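Side-chain contact in cyclase (Uncultured organism, PDB 5IBZ), which belongs to the cyclase family, perhaps with arylformamidase activity, and binds acetylphosphate in its ligand pocket: residues 234-237 / 238-242. Sequence-based numbering, arbitrary orientation.
Sequences VPWI and HEQRL
The C-terminal end of helix 233-239, where Trp236 packs against Gln240, closes in a Schellman motif: Arg241 has positive phi (56°) and leads the chain toward strand 244-247. Three i+4 bonds establish the last helical turn, from His238 N to Val234 O, Glu239 N to Pro235 O (2.8 Å) and Gln240 N to Trp236 O; Arg241 N then reaches back to His238 O at 3.1 Å, and Leu242 N faces Ile237 O at a long 3.6 Å. On the side chains, Gln240 CG stands over one face of the indole, 3.9 Å from the centroid of the Trp236 five-membered ring and 17° off its normal, a CH-pi contact. Trp236 carries its ring anti to the backbone N (chi1 -178°), where helix 180-190 and Leu200 also pack on it. Beyond the turn, Leu242 CD1 lies 4.3 Å from Ile237 CG1. Two waters serve carbonyls: one donates to Pro235 O and, in the plane of the imidazole, bonds to His238 ND1; the other donates to both Ile237 O and Leu242 O. In the conformer given, Glu239 OE1 forms a salt bridge with Arg180 NH1. Replacing Trp236 with an alanine would probably leave Gln240 CG without its aromatic platform and open a gap against helix 180-190. Backbone bonds and water thus satisfy the carbonyls of 234-238, while Trp236 packs on helix 180-190 and Leu200, and Ile237 on Leu242.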
# COMPACT_ATOMS: atom_id res chain seq x y z
N VAL B 234 -22.27 27.92 -11.12
CA VAL B 234 -21.57 28.32 -9.90
C VAL B 234 -22.33 29.44 -9.14
O VAL B 234 -22.51 29.33 -7.91
CB VAL B 234 -20.12 28.72 -10.22
CG1 VAL B 234 -19.47 29.38 -9.02
CG2 VAL B 234 -19.31 27.48 -10.60
N PRO B 235 -22.79 30.49 -9.83
CA PRO B 235 -23.54 31.48 -9.05
C PRO B 235 -24.81 30.88 -8.45
O PRO B 235 -25.22 31.27 -7.35
CB PRO B 235 -23.85 32.57 -10.08
CG PRO B 235 -22.81 32.42 -11.14
CD PRO B 235 -22.56 30.93 -11.21
N TRP B 236 -25.44 29.96 -9.17
CA TRP B 236 -26.65 29.30 -8.68
C TRP B 236 -26.36 28.48 -7.41
O TRP B 236 -27.10 28.54 -6.43
CB TRP B 236 -27.25 28.43 -9.77
CG TRP B 236 -28.51 27.73 -9.42
CD1 TRP B 236 -29.78 28.26 -9.36
CD2 TRP B 236 -28.64 26.35 -9.07
NE1 TRP B 236 -30.68 27.28 -9.02
CE2 TRP B 236 -30.00 26.11 -8.83
CE3 TRP B 236 -27.73 25.30 -8.94
CZ2 TRP B 236 -30.48 24.85 -8.46
CZ3 TRP B 236 -28.20 24.06 -8.58
CH2 TRP B 236 -29.56 23.84 -8.34
N ILE B 237 -25.28 27.71 -7.45
CA ILE B 237 -24.87 26.94 -6.29
C ILE B 237 -24.66 27.86 -5.09
O ILE B 237 -25.05 27.53 -3.97
CB ILE B 237 -23.58 26.14 -6.61
CG1 ILE B 237 -23.93 24.98 -7.55
CG2 ILE B 237 -22.96 25.60 -5.34
CD1 ILE B 237 -22.74 24.37 -8.27
N HIS B 238 -24.04 29.01 -5.33
CA HIS B 238 -23.88 30.02 -4.29
C HIS B 238 -25.21 30.56 -3.75
O HIS B 238 -25.41 30.60 -2.53
CB HIS B 238 -23.04 31.20 -4.81
CG HIS B 238 -22.92 32.33 -3.84
ND1 HIS B 238 -23.46 33.58 -4.07
CD2 HIS B 238 -22.32 32.42 -2.62
CE1 HIS B 238 -23.20 34.37 -3.05
NE2 HIS B 238 -22.50 33.70 -2.16
N GLU B 239 -26.09 30.95 -4.68
CA GLU B 239 -27.42 31.49 -4.37
C GLU B 239 -28.18 30.59 -3.43
O GLU B 239 -28.79 31.06 -2.47
CB GLU B 239 -28.24 31.66 -5.66
CG GLU B 239 -27.81 32.81 -6.51
CD GLU B 239 -28.38 32.77 -7.91
OE1 GLU B 239 -27.60 32.96 -8.87
OE2 GLU B 239 -29.62 32.60 -8.04
N GLN B 240 -28.13 29.30 -3.75
CA GLN B 240 -28.95 28.28 -3.11
C GLN B 240 -28.38 27.81 -1.76
O GLN B 240 -29.03 27.04 -1.05
CB GLN B 240 -29.11 27.08 -4.04
CG GLN B 240 -29.92 27.38 -5.31
CD GLN B 240 -31.35 27.76 -5.01
OE1 GLN B 240 -31.99 27.17 -4.13
NE2 GLN B 240 -31.88 28.73 -5.73
N ARG B 241 -27.20 28.29 -1.40
CA ARG B 241 -26.58 28.00 -0.11
C ARG B 241 -26.46 26.49 0.09
O ARG B 241 -26.67 25.96 1.19
CB ARG B 241 -27.35 28.69 1.02
CG ARG B 241 -27.14 30.20 1.00
CD ARG B 241 -27.83 30.89 2.19
NE ARG B 241 -29.26 31.04 1.98
CZ ARG B 241 -30.12 31.48 2.90
NH1 ARG B 241 -29.71 31.77 4.12
NH2 ARG B 241 -31.41 31.61 2.59
N LEU B 242 -26.09 25.80 -0.98
CA LEU B 242 -25.76 24.38 -0.92
C LEU B 242 -24.46 24.14 -0.15
O LEU B 242 -23.52 24.92 -0.26
CB LEU B 242 -25.62 23.79 -2.32
CG LEU B 242 -26.82 24.04 -3.22
CD1 LEU B 242 -26.58 23.49 -4.58
CD2 LEU B 242 -28.07 23.42 -2.62
O HOH W 1 -24.76 33.86 -6.50
O HOH W 2 -23.32 27.39 -1.73